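Local atomic coordinates of abietadiene synthase, chloroplastic (Abies grandis, PDB entry 3S9V), a protein that belongs to the plant terpene synthase family of chloroplast enzymes and folds mainly into alpha helices, with almost no beta structure. Residues 64-69 with 238-243; 302-307 with 339-344; 362-367 with 411-416; 650-655 with 740-745. One frame throughout, in Å; residues are numbered along the deposited sequence.

Contact 1 (64-69 with 238-243); sequences RIPAVD and VFMRTG
R64 meets the thioether end of M240 with the foot of its side chain, CB lying 3.8 Å from M240 CE; the bend of the methionine at chi3 (-77°) turns CE toward this spot. Beyond that point the extended arginine leaves the contact, and its guanidinium group pairs with E161 and makes a cation-pi contact with W61, so its aliphatic base is what packs on the methionine. I65 makes the largest contribution from the loop, because its two branches serve different partners. A chi1 of -48° sets CG1 beside the backbone N and turns CG2 anti to it; that methyl reaches the rim of the F239 ring near its plane, 3.5 Å from CE2, and the two side chains cross at about a right angle. CG1 lies 4.0 Å from M240 CG, while the backbone N of I65 faces M240 SD at 3.8 Å. A beta-branched residue suits this spot, as it meets a ring and a flexible thioether at once. M240 SD also lies 4.2 Å from P66 CD. Further on, V68 CG2 approaches F239 CZ more loosely, at 4.4 Å. The side chains meet through carbon and sulfur. The contact joins the loop between helices 56-62 and 77-85 to the C-terminal turn of helix 232-242; helix 245-258 lies beside I65 and F239 through L251, C247 and L248, and helix 101-117 flanks R64.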
loop_
_atom_site.group_PDB
_atom_site.type_symbol
_atom_site.label_atom_id
_atom_site.label_comp_id
_atom_site.label_asym_id
_atom_site.label_seq_id
_atom_site.Cartn_x
_atom_site.Cartn_y
_atom_site.Cartn_z
ATOM N N ARG A 64 33.079 24.226 -0.591
ATOM C CA ARG A 64 34.210 24.456 -1.472
ATOM C C ARG A 64 34.076 25.711 -2.322
ATOM O O ARG A 64 35.083 26.324 -2.694
ATOM C CB ARG A 64 34.407 23.278 -2.420
ATOM C CG ARG A 64 34.947 22.028 -1.803
ATOM C CD ARG A 64 35.507 21.173 -2.914
ATOM N NE ARG A 64 35.751 19.799 -2.508
ATOM C CZ ARG A 64 36.339 18.906 -3.293
ATOM N NH1 ARG A 64 36.741 19.260 -4.510
ATOM N NH2 ARG A 64 36.513 17.664 -2.870
ATOM N N ILE A 65 32.846 26.092 -2.647
ATOM C CA ILE A 65 32.645 27.261 -3.495
ATOM C C ILE A 65 33.289 28.517 -2.906
ATOM O O ILE A 65 32.918 28.969 -1.828
ATOM C CB ILE A 65 31.149 27.522 -3.718
ATOM C CG1 ILE A 65 30.450 26.220 -4.117
ATOM C CG2 ILE A 65 30.959 28.552 -4.820
ATOM C CD1 ILE A 65 28.943 26.341 -4.169
ATOM N N PRO A 66 34.276 29.093 -3.615
ATOM C CA PRO A 66 34.991 30.306 -3.184
ATOM C C PRO A 66 34.104 31.557 -3.263
ATOM O O PRO A 66 33.244 31.653 -4.131
ATOM C CB PRO A 66 36.162 30.371 -4.158
ATOM C CG PRO A 66 35.532 29.849 -5.425
ATOM C CD PRO A 66 34.757 28.642 -4.933
ATOM N N ALA A 67 34.317 32.503 -2.351
ATOM C CA ALA A 67 33.542 33.742 -2.315
ATOM C C ALA A 67 33.414 34.367 -3.698
ATOM O O ALA A 67 34.410 34.533 -4.409
ATOM C CB ALA A 67 34.193 34.730 -1.367
ATOM N N VAL A 68 32.188 34.718 -4.075
ATOM C CA VAL A 68 31.944 35.314 -5.383
ATOM C C VAL A 68 32.656 36.652 -5.592
ATOM O O VAL A 68 32.965 37.016 -6.722
ATOM C CB VAL A 68 30.431 35.507 -5.638
ATOM C CG1 VAL A 68 30.208 36.291 -6.918
ATOM C CG2 VAL A 68 29.755 34.155 -5.755
ATOM N N ASP A 69 32.923 37.382 -4.514
ATOM C CA ASP A 69 33.596 38.672 -4.643
ATOM C C ASP A 69 35.105 38.547 -4.890
ATOM O O ASP A 69 35.818 39.554 -4.898
ATOM C CB ASP A 69 33.339 39.541 -3.403
ATOM C CG ASP A 69 33.861 38.912 -2.122
ATOM O OD1 ASP A 69 33.387 37.814 -1.760
ATOM O OD2 ASP A 69 34.744 39.520 -1.475
ATOM N N VAL A 238 28.976 21.920 -10.637
ATOM C CA VAL A 238 28.644 22.594 -11.895
ATOM C C VAL A 238 28.855 24.103 -11.773
ATOM O O VAL A 238 29.333 24.741 -12.705
ATOM C CB VAL A 238 27.169 22.369 -12.325
ATOM C CG1 VAL A 238 26.868 23.191 -13.579
ATOM C CG2 VAL A 238 26.908 20.900 -12.582
ATOM N N PHE A 239 28.488 24.676 -10.629
ATOM C CA PHE A 239 28.644 26.113 -10.440
ATOM C C PHE A 239 30.097 26.521 -10.474
ATOM O O PHE A 239 30.448 27.533 -11.077
ATOM C CB PHE A 239 28.056 26.582 -9.110
ATOM C CG PHE A 239 28.309 28.036 -8.833
ATOM C CD1 PHE A 239 27.561 29.018 -9.472
ATOM C CD2 PHE A 239 29.337 28.428 -7.974
ATOM C CE1 PHE A 239 27.831 30.369 -9.266
ATOM C CE2 PHE A 239 29.615 29.776 -7.760
ATOM C CZ PHE A 239 28.860 30.749 -8.409
ATOM N N MET A 240 30.939 25.743 -9.801
ATOM C CA MET A 240 32.360 26.036 -9.761
ATOM C C MET A 240 33.014 25.917 -11.140
ATOM O O MET A 240 34.035 26.554 -11.397
ATOM C CB MET A 240 33.074 25.124 -8.741
ATOM C CG MET A 240 32.768 25.483 -7.278
ATOM S SD MET A 240 33.838 24.707 -6.037
ATOM C CE MET A 240 33.145 23.038 -6.008
ATOM N N ARG A 241 32.422 25.117 -12.028
ATOM C CA ARG A 241 32.971 24.949 -13.374
ATOM C C ARG A 241 32.419 25.903 -14.431
ATOM O O ARG A 241 33.078 26.137 -15.444
ATOM C CB ARG A 241 32.772 23.506 -13.868
ATOM C CG ARG A 241 33.745 22.501 -13.270
ATOM C CD ARG A 241 35.169 23.036 -13.342
ATOM N NE ARG A 241 36.149 22.100 -12.805
ATOM C CZ ARG A 241 36.522 20.982 -13.416
ATOM N NH1 ARG A 241 35.998 20.654 -14.593
ATOM N NH2 ARG A 241 37.425 20.192 -12.848
ATOM N N THR A 242 31.227 26.458 -14.198
ATOM C CA THR A 242 30.593 27.351 -15.173
ATOM C C THR A 242 30.124 28.709 -14.645
ATOM O O THR A 242 29.775 29.588 -15.428
ATOM C CB THR A 242 29.346 26.692 -15.813
ATOM O OG1 THR A 242 28.304 26.613 -14.835
ATOM C CG2 THR A 242 29.661 25.288 -16.309
ATOM N N GLY A 243 30.084 28.878 -13.331
ATOM C CA GLY A 243 29.625 30.143 -12.787
ATOM C C GLY A 243 28.139 30.373 -13.030
ATOM O O GLY A 243 27.635 31.467 -12.803
#

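Contact 2 (302-307 with 339-344); sequences SHWDER and SDVLKT
The indole of W304 and the branched V341 meet at about a right angle, V341 CG1 coming in obliquely to 3.6 Å from CZ2 of the six-membered ring. The loop after helix 290-301 here meets segment 339-344, which follows helix 320-332 in the N-terminal terpene synthase domain; that helix backs both sides, through L330 on W304 and through T323 and L327 on V341. V337 and I309 also touch the tryptophan, so a broad apolar side chain suits this setting. The second flat group, the carboxylate of D305, is turned back on its own loop. Its OD1 accepts from R307 N through the anti lone pair, a nearly straight bond of 2.9 Å at 163° that closes an Asx turn. R307 bends at chi3 (-49°) to bring NH1 to 2.6 Å from D305 OD1 in a salt bridge, so one acid holds both main chain and side chain of the arginine. R307 O accepts from T344, whose OG1 donates a 2.9 Å bond from 30° out of the carbonyl plane. The compact valine lets the loop backbone come close, V341 CG1 resting 3.5 Å from E306 O. One water donates to both E306 OE2 and D340 OD2, 6.4 Å apart. Chemically, the contact grades from an apolar patch around the buried V341 to a polar border, where the threonine hydroxyl ties down a loop carbonyl and the water probably softens the repulsion between like charges.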
loop_
_atom_site.group_PDB
_atom_site.type_symbol
_atom_site.label_atom_id
_atom_site.label_comp_id
_atom_site.label_asym_id
_atom_site.label_seq_id
_atom_site.Cartn_x
_atom_site.Cartn_y
_atom_site.Cartn_z
ATOM N N SER A 302 -1.692 18.970 -7.351
ATOM C CA SER A 302 -1.454 20.247 -8.024
ATOM C C SER A 302 -0.100 20.212 -8.708
ATOM O O SER A 302 0.246 21.123 -9.453
ATOM C CB SER A 302 -1.476 21.414 -7.033
ATOM O OG SER A 302 -0.304 21.439 -6.236
ATOM N N HIS A 303 0.676 19.168 -8.435
ATOM C CA HIS A 303 1.990 19.023 -9.055
ATOM C C HIS A 303 2.032 17.774 -9.922
ATOM O O HIS A 303 3.094 17.381 -10.394
ATOM C CB HIS A 303 3.085 18.948 -7.992
ATOM C CG HIS A 303 3.350 20.254 -7.317
ATOM N ND1 HIS A 303 3.895 21.333 -7.978
ATOM C CD2 HIS A 303 3.106 20.672 -6.052
ATOM C CE1 HIS A 303 3.974 22.359 -7.150
ATOM N NE2 HIS A 303 3.501 21.985 -5.975
ATOM N N TRP A 304 0.871 17.153 -10.122
ATOM C CA TRP A 304 0.787 15.951 -10.941
ATOM C C TRP A 304 1.128 16.259 -12.397
ATOM O O TRP A 304 0.749 17.294 -12.935
ATOM C CB TRP A 304 -0.617 15.337 -10.862
ATOM C CG TRP A 304 -0.696 13.934 -11.432
ATOM C CD1 TRP A 304 -1.315 13.552 -12.584
ATOM C CD2 TRP A 304 -0.118 12.743 -10.871
ATOM N NE1 TRP A 304 -1.161 12.197 -12.776
ATOM C CE2 TRP A 304 -0.431 11.679 -11.740
ATOM C CE3 TRP A 304 0.636 12.475 -9.715
ATOM C CZ2 TRP A 304 -0.017 10.359 -11.493
ATOM C CZ3 TRP A 304 1.049 11.163 -9.469
ATOM C CH2 TRP A 304 0.720 10.122 -10.359
ATOM N N ASP A 305 1.847 15.343 -13.025
ATOM C CA ASP A 305 2.257 15.491 -14.411
ATOM C C ASP A 305 1.864 14.195 -15.101
ATOM O O ASP A 305 2.055 13.114 -14.543
ATOM C CB ASP A 305 3.773 15.691 -14.486
ATOM C CG ASP A 305 4.244 16.086 -15.873
ATOM O OD1 ASP A 305 3.988 15.329 -16.833
ATOM O OD2 ASP A 305 4.877 17.155 -15.999
ATOM N N GLU A 306 1.313 14.305 -16.306
ATOM C CA GLU A 306 0.876 13.142 -17.066
ATOM C C GLU A 306 1.992 12.195 -17.499
ATOM O O GLU A 306 1.719 11.084 -17.961
ATOM C CB GLU A 306 0.081 13.597 -18.286
ATOM C CG GLU A 306 -1.231 14.269 -17.919
ATOM C CD GLU A 306 -2.012 14.724 -19.132
ATOM O OE1 GLU A 306 -1.531 15.628 -19.851
ATOM O OE2 GLU A 306 -3.109 14.171 -19.365
ATOM N N ARG A 307 3.241 12.628 -17.362
ATOM C CA ARG A 307 4.375 11.782 -17.721
ATOM C C ARG A 307 4.908 11.102 -16.462
ATOM O O ARG A 307 5.853 10.324 -16.517
ATOM C CB ARG A 307 5.501 12.608 -18.347
ATOM C CG ARG A 307 5.070 13.529 -19.478
ATOM C CD ARG A 307 6.278 14.218 -20.089
ATOM N NE ARG A 307 7.135 14.809 -19.062
ATOM C CZ ARG A 307 6.814 15.875 -18.333
ATOM N NH1 ARG A 307 5.648 16.481 -18.519
ATOM N NH2 ARG A 307 7.653 16.327 -17.408
ATOM N N SER A 339 -3.543 6.023 -15.638
ATOM C CA SER A 339 -2.502 5.009 -15.540
ATOM C C SER A 339 -1.509 5.210 -16.688
ATOM O O SER A 339 -0.487 4.532 -16.751
ATOM C CB SER A 339 -3.105 3.603 -15.603
ATOM O OG SER A 339 -3.838 3.437 -16.804
ATOM N N ASP A 340 -1.808 6.141 -17.595
ATOM C CA ASP A 340 -0.894 6.416 -18.707
ATOM C C ASP A 340 0.466 6.879 -18.193
ATOM O O ASP A 340 1.462 6.805 -18.917
ATOM C CB ASP A 340 -1.438 7.506 -19.640
ATOM C CG ASP A 340 -2.671 7.071 -20.399
ATOM O OD1 ASP A 340 -2.768 5.877 -20.754
ATOM O OD2 ASP A 340 -3.535 7.934 -20.657
ATOM N N VAL A 341 0.507 7.371 -16.953
ATOM C CA VAL A 341 1.763 7.836 -16.362
ATOM C C VAL A 341 2.811 6.723 -16.329
ATOM O O VAL A 341 4.006 6.994 -16.420
ATOM C CB VAL A 341 1.575 8.367 -14.904
ATOM C CG1 VAL A 341 0.759 9.642 -14.903
ATOM C CG2 VAL A 341 0.911 7.314 -14.046
ATOM N N LEU A 342 2.364 5.478 -16.203
ATOM C CA LEU A 342 3.280 4.344 -16.158
ATOM C C LEU A 342 3.952 4.023 -17.496
ATOM O O LEU A 342 4.997 3.376 -17.527
ATOM C CB LEU A 342 2.556 3.093 -15.654
ATOM C CG LEU A 342 2.014 3.104 -14.225
ATOM C CD1 LEU A 342 1.394 1.753 -13.934
ATOM C CD2 LEU A 342 3.137 3.399 -13.224
ATOM N N LYS A 343 3.356 4.468 -18.598
ATOM C CA LYS A 343 3.928 4.206 -19.917
ATOM C C LYS A 343 5.361 4.723 -20.023
ATOM O O LYS A 343 6.187 4.170 -20.743
ATOM C CB LYS A 343 3.052 4.835 -21.006
ATOM C CG LYS A 343 1.802 4.014 -21.357
ATOM C CD LYS A 343 0.904 4.764 -22.343
ATOM C CE LYS A 343 -0.143 3.853 -22.982
ATOM N NZ LYS A 343 -1.025 3.157 -22.004
ATOM N N THR A 344 5.654 5.781 -19.281
ATOM C CA THR A 344 6.983 6.378 -19.271
ATOM C C THR A 344 8.074 5.401 -18.812
ATOM O O THR A 344 9.246 5.559 -19.165
ATOM C CB THR A 344 7.014 7.606 -18.325
ATOM O OG1 THR A 344 6.157 8.629 -18.840
ATOM C CG2 THR A 344 8.424 8.149 -18.179
HETATM O O HOH W 1 -3.110 10.916 -19.519
#

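Contact 3 (362-367 with 411-416); sequences GVTDML and KNIRGE
V363 and I413 form the tight part of this helix pairing: their CG1 atoms lie 3.7 Å apart, and the two side chains slide past each other in opposite directions. In I413 a chi1 of -161° carries CG1 toward the other helix, and CD1 beyond it lies 4.1 Å from L367 CD2. One turn further on, L367 CD2 is also 3.9 Å from E416 CB, and the leucine crosses the glutamate at about a right angle. Branched aliphatic residues suit these places, since I413 and L367 each offer methyls to more than one neighbour. E416 contributes the aliphatic start of its chain, while its carboxylate OE1 is paired with R282; a buried acid is thus given an opposite charge. Looser is T364, which meets I413 CD1 through OG1 at 4.0 Å; L367 and E416 are buried, whereas V363, T364 and I413 are partly exposed. Both segments are helix starts. N412 OD1 caps the second with a weak bond from G415 N and also accepts from F404 N, whereas at the first D365 OD2 takes the G362 N-H through its syn lone pair at 3.1 Å. From these first turns, helices 363-373 and 413-422 continue their contact through L367 on A420 and V363 on V417. Helix 381-397 packs on V363 through L394 and A397, and helix 430-440 closes on E416 through Y437 and N440.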
loop_
_atom_site.group_PDB
_atom_site.type_symbol
_atom_site.label_atom_id
_atom_site.label_comp_id
_atom_site.label_asym_id
_atom_site.label_seq_id
_atom_site.Cartn_x
_atom_site.Cartn_y
_atom_site.Cartn_z
ATOM N N GLY A 362 14.441 -2.045 -8.218
ATOM C CA GLY A 362 14.664 -2.870 -7.042
ATOM C C GLY A 362 13.389 -3.309 -6.342
ATOM O O GLY A 362 12.309 -2.775 -6.595
ATOM N N VAL A 363 13.527 -4.276 -5.440
ATOM C CA VAL A 363 12.397 -4.820 -4.703
ATOM C C VAL A 363 11.423 -3.772 -4.190
ATOM O O VAL A 363 10.212 -3.898 -4.373
ATOM C CB VAL A 363 12.868 -5.659 -3.504
ATOM C CG1 VAL A 363 11.660 -6.170 -2.733
ATOM C CG2 VAL A 363 13.727 -6.817 -3.986
ATOM N N THR A 364 11.946 -2.739 -3.544
ATOM C CA THR A 364 11.090 -1.701 -3.002
ATOM C C THR A 364 10.208 -1.047 -4.066
ATOM O O THR A 364 8.987 -1.000 -3.915
ATOM C CB THR A 364 11.925 -0.635 -2.276
ATOM O OG1 THR A 364 12.594 -1.243 -1.164
ATOM C CG2 THR A 364 11.039 0.477 -1.759
ATOM N N ASP A 365 10.800 -0.563 -5.155
ATOM C CA ASP A 365 9.985 0.072 -6.187
ATOM C C ASP A 365 9.069 -0.887 -6.957
ATOM O O ASP A 365 7.927 -0.531 -7.262
ATOM C CB ASP A 365 10.857 0.880 -7.160
ATOM C CG ASP A 365 12.064 0.108 -7.652
ATOM O OD1 ASP A 365 12.934 -0.230 -6.814
ATOM O OD2 ASP A 365 12.140 -0.152 -8.874
ATOM N N MET A 366 9.538 -2.093 -7.278
ATOM C CA MET A 366 8.669 -3.024 -7.996
ATOM C C MET A 366 7.491 -3.345 -7.090
ATOM O O MET A 366 6.384 -3.583 -7.569
ATOM C CB MET A 366 9.396 -4.325 -8.394
ATOM C CG MET A 366 10.384 -4.197 -9.567
ATOM S SD MET A 366 9.692 -3.558 -11.131
ATOM C CE MET A 366 9.906 -1.811 -10.890
ATOM N N LEU A 367 7.728 -3.334 -5.779
ATOM C CA LEU A 367 6.655 -3.617 -4.837
ATOM C C LEU A 367 5.565 -2.543 -4.880
ATOM O O LEU A 367 4.378 -2.864 -4.947
ATOM C CB LEU A 367 7.185 -3.739 -3.406
ATOM C CG LEU A 367 6.065 -3.836 -2.360
ATOM C CD1 LEU A 367 5.149 -5.002 -2.699
ATOM C CD2 LEU A 367 6.650 -4.007 -0.966
ATOM N N LYS A 411 13.211 -2.580 7.436
ATOM C CA LYS A 411 13.164 -3.574 8.509
ATOM C C LYS A 411 12.898 -4.998 8.001
ATOM O O LYS A 411 13.574 -5.939 8.408
ATOM C CB LYS A 411 12.101 -3.193 9.541
ATOM C CG LYS A 411 11.938 -4.211 10.660
ATOM C CD LYS A 411 10.880 -3.775 11.662
ATOM C CE LYS A 411 10.650 -4.851 12.721
ATOM N NZ LYS A 411 9.650 -4.449 13.757
ATOM N N ASN A 412 11.916 -5.164 7.119
ATOM C CA ASN A 412 11.607 -6.490 6.587
ATOM C C ASN A 412 10.813 -6.390 5.293
ATOM O O ASN A 412 9.602 -6.601 5.274
ATOM C CB ASN A 412 10.819 -7.313 7.614
ATOM C CG ASN A 412 10.580 -8.754 7.156
ATOM O OD1 ASN A 412 11.379 -9.325 6.408
ATOM N ND2 ASN A 412 9.493 -9.354 7.629
ATOM N N ILE A 413 11.508 -6.080 4.207
ATOM C CA ILE A 413 10.868 -5.947 2.917
ATOM C C ILE A 413 10.278 -7.284 2.475
ATOM O O ILE A 413 9.227 -7.323 1.834
ATOM C CB ILE A 413 11.873 -5.420 1.858
ATOM C CG1 ILE A 413 11.114 -4.852 0.665
ATOM C CG2 ILE A 413 12.819 -6.533 1.415
ATOM C CD1 ILE A 413 10.237 -3.666 1.020
ATOM N N ARG A 414 10.941 -8.384 2.830
ATOM C CA ARG A 414 10.444 -9.702 2.447
ATOM C C ARG A 414 9.032 -9.903 2.976
ATOM O O ARG A 414 8.167 -10.431 2.279
ATOM C CB ARG A 414 11.347 -10.807 2.988
ATOM C CG ARG A 414 10.983 -12.191 2.466
ATOM C CD ARG A 414 11.658 -13.285 3.271
ATOM N NE ARG A 414 11.336 -14.614 2.760
ATOM C CZ ARG A 414 11.793 -15.106 1.616
ATOM N NH1 ARG A 414 12.598 -14.383 0.856
ATOM N NH2 ARG A 414 11.444 -16.324 1.229
ATOM N N GLY A 415 8.802 -9.478 4.214
ATOM C CA GLY A 415 7.483 -9.613 4.800
ATOM C C GLY A 415 6.445 -8.804 4.037
ATOM O O GLY A 415 5.303 -9.236 3.872
ATOM N N GLU A 416 6.834 -7.620 3.573
ATOM C CA GLU A 416 5.912 -6.777 2.821
ATOM C C GLU A 416 5.631 -7.399 1.464
ATOM O O GLU A 416 4.514 -7.341 0.959
ATOM C CB GLU A 416 6.491 -5.375 2.635
ATOM C CG GLU A 416 6.524 -4.542 3.901
ATOM C CD GLU A 416 7.092 -3.150 3.655
ATOM O OE1 GLU A 416 6.576 -2.440 2.759
ATOM O OE2 GLU A 416 8.052 -2.767 4.354
#

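Contact 4 (650-655 with 740-745); sequences LFTGEV and PDIYKR
T652 and Y743 link a loop to the first turn of helix 741-757, in the all-helical fold of the terpene synthase family. The loop, which follows helix 641-648, turns T652 toward helix 741-757, and the threonine's conformation decides what it offers. With chi1 at 59°, its hydroxyl sits between the backbone N and the carbonyl carbon. From there T652 OG1 donates a 3.0 Å hydrogen bond to Y743 OH. The same rotation sends CG2 to the opposite side from the carbonyl carbon, where the methyl meets both helix residues: 3.6 Å from Y743 CE2, at an oblique approach to the ring, and 3.8 Å from I742 CG1. A threonine suits the place because it serves a phenol and an isoleucine with different branches. Y743, with chi1 at -57°, reaches back toward the loop and crosses the threonine side chain at about a right angle. Its ring is steadied by its own helix start: I742 CG2 lies over one face, 3.6 Å above the plane and offset toward the rim, while P740 CB lies at the edge, in plane. V660 and A649 also touch the tyrosine. Between T652 and E654 the chain passes through G653 at a phi of 120°, where a CB would be jammed against the carbonyl O of T652, so glycine fits. E654 N gives T652 OG1 a weak hydrogen bond of 3.5 Å, so the hydroxyl both donates and accepts. A tyrosine is long enough to carry a hydroxyl across to the loop, where one water lies 2.6 Å from Y743 OH and donates to V655 O at 2.9 Å.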
loop_
_atom_site.group_PDB
_atom_site.type_symbol
_atom_site.label_atom_id
_atom_site.label_comp_id
_atom_site.label_asym_id
_atom_site.label_seq_id
_atom_site.Cartn_x
_atom_site.Cartn_y
_atom_site.Cartn_z
ATOM N N LEU A 650 -28.749 0.224 6.838
ATOM C CA LEU A 650 -29.705 1.003 7.622
ATOM C C LEU A 650 -29.074 1.432 8.942
ATOM O O LEU A 650 -29.623 2.269 9.650
ATOM C CB LEU A 650 -30.944 0.164 7.946
ATOM C CG LEU A 650 -32.065 -0.049 6.932
ATOM C CD1 LEU A 650 -31.511 -0.212 5.543
ATOM C CD2 LEU A 650 -32.857 -1.276 7.360
ATOM N N PHE A 651 -27.918 0.866 9.268
ATOM C CA PHE A 651 -27.280 1.168 10.545
ATOM C C PHE A 651 -25.887 1.789 10.510
ATOM O O PHE A 651 -25.054 1.497 11.366
ATOM C CB PHE A 651 -27.259 -0.104 11.399
ATOM C CG PHE A 651 -28.617 -0.725 11.582
ATOM C CD1 PHE A 651 -29.193 -1.484 10.567
ATOM C CD2 PHE A 651 -29.338 -0.517 12.757
ATOM C CE1 PHE A 651 -30.467 -2.026 10.716
ATOM C CE2 PHE A 651 -30.612 -1.052 12.919
ATOM C CZ PHE A 651 -31.181 -1.809 11.897
ATOM N N THR A 652 -25.649 2.674 9.550
ATOM C CA THR A 652 -24.348 3.333 9.414
ATOM C C THR A 652 -24.179 4.538 10.343
ATOM O O THR A 652 -23.060 4.909 10.699
ATOM C CB THR A 652 -24.138 3.813 7.977
ATOM O OG1 THR A 652 -25.187 4.723 7.631
ATOM C CG2 THR A 652 -24.155 2.625 7.006
ATOM N N GLY A 653 -25.293 5.148 10.732
ATOM C CA GLY A 653 -25.225 6.306 11.603
ATOM C C GLY A 653 -25.842 7.515 10.936
ATOM O O GLY A 653 -25.991 8.566 11.554
ATOM N N GLU A 654 -26.196 7.357 9.662
ATOM C CA GLU A 654 -26.822 8.422 8.887
ATOM C C GLU A 654 -28.072 7.888 8.205
ATOM O O GLU A 654 -28.130 6.719 7.831
ATOM C CB GLU A 654 -25.863 8.951 7.821
ATOM C CG GLU A 654 -24.641 9.653 8.383
ATOM C CD GLU A 654 -25.002 10.768 9.349
ATOM O OE1 GLU A 654 -25.858 11.609 8.996
ATOM O OE2 GLU A 654 -24.425 10.805 10.458
ATOM N N VAL A 655 -29.072 8.745 8.048
ATOM C CA VAL A 655 -30.310 8.344 7.398
ATOM C C VAL A 655 -30.009 7.898 5.966
ATOM O O VAL A 655 -29.298 8.584 5.232
ATOM C CB VAL A 655 -31.321 9.515 7.365
ATOM C CG1 VAL A 655 -32.547 9.129 6.559
ATOM C CG2 VAL A 655 -31.726 9.888 8.787
ATOM N N PRO A 740 -21.700 7.885 -0.604
ATOM C CA PRO A 740 -21.016 8.061 0.683
ATOM C C PRO A 740 -20.057 6.892 0.934
ATOM O O PRO A 740 -20.402 5.730 0.718
ATOM C CB PRO A 740 -22.169 8.114 1.684
ATOM C CG PRO A 740 -23.271 8.737 0.886
ATOM C CD PRO A 740 -23.158 8.032 -0.457
ATOM N N ASP A 741 -18.851 7.224 1.381
ATOM C CA ASP A 741 -17.787 6.257 1.642
ATOM C C ASP A 741 -18.183 4.960 2.351
ATOM O O ASP A 741 -17.811 3.867 1.907
ATOM C CB ASP A 741 -16.664 6.937 2.435
ATOM C CG ASP A 741 -15.347 6.181 2.355
ATOM O OD1 ASP A 741 -14.817 6.029 1.229
ATOM O OD2 ASP A 741 -14.838 5.739 3.412
ATOM N N ILE A 742 -18.924 5.078 3.450
ATOM C CA ILE A 742 -19.324 3.910 4.222
ATOM C C ILE A 742 -20.103 2.872 3.417
ATOM O O ILE A 742 -19.932 1.674 3.635
ATOM C CB ILE A 742 -20.150 4.316 5.471
ATOM C CG1 ILE A 742 -20.471 3.078 6.318
ATOM C CG2 ILE A 742 -21.429 4.991 5.050
ATOM C CD1 ILE A 742 -19.246 2.401 6.908
ATOM N N TYR A 743 -20.943 3.315 2.484
ATOM C CA TYR A 743 -21.723 2.379 1.680
ATOM C C TYR A 743 -20.849 1.702 0.622
ATOM O O TYR A 743 -21.071 0.538 0.279
ATOM C CB TYR A 743 -22.914 3.094 1.037
ATOM C CG TYR A 743 -23.823 3.759 2.057
ATOM C CD1 TYR A 743 -23.798 5.139 2.244
ATOM C CD2 TYR A 743 -24.672 3.002 2.868
ATOM C CE1 TYR A 743 -24.593 5.757 3.214
ATOM C CE2 TYR A 743 -25.471 3.609 3.846
ATOM C CZ TYR A 743 -25.424 4.987 4.011
ATOM O OH TYR A 743 -26.201 5.604 4.966
ATOM N N LYS A 744 -19.844 2.420 0.124
ATOM C CA LYS A 744 -18.922 1.854 -0.856
ATOM C C LYS A 744 -18.060 0.781 -0.194
ATOM O O LYS A 744 -17.704 -0.213 -0.823
ATOM C CB LYS A 744 -18.035 2.950 -1.470
ATOM C CG LYS A 744 -18.838 3.927 -2.308
ATOM C CD LYS A 744 -18.012 4.611 -3.367
ATOM C CE LYS A 744 -17.068 5.634 -2.792
ATOM N NZ LYS A 744 -16.297 6.282 -3.900
ATOM N N ARG A 745 -17.738 0.980 1.082
ATOM C CA ARG A 745 -16.945 0.009 1.828
ATOM C C ARG A 745 -17.786 -1.246 2.088
ATOM O O ARG A 745 -17.297 -2.370 1.969
ATOM C CB ARG A 745 -16.471 0.611 3.157
ATOM C CG ARG A 745 -15.437 1.731 3.004
ATOM C CD ARG A 745 -15.186 2.465 4.323
ATOM N NE ARG A 745 -14.705 1.575 5.375
ATOM C CZ ARG A 745 -14.620 1.908 6.658
ATOM N NH1 ARG A 745 -14.984 3.121 7.065
ATOM N NH2 ARG A 745 -14.167 1.025 7.539
HETATM O O HOH W 2 -26.821 7.947 3.908
#

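How the contacts relate
Along the chain the four contacts come strictly in series, each closing before the next opens. Contacts 1 and 4 lie on opposite sides of the chain's centre, with their own centres about 62 Å apart, in keeping with an elongated, multidomain terpene synthase. Contacts 2 and 3 are the closest pair, about 23 Å between centres and 9 Å between nearest atoms; both fall in the N-terminal terpene synthase domain, and helix 381-397 touches V363 in contact 3 as well as S339 and L342 of segment 339-344. Contact 4, about 35 Å from contact 3 between centres, lies further along the chain, and its segment 650-655 belongs to the metal-binding domain of the family.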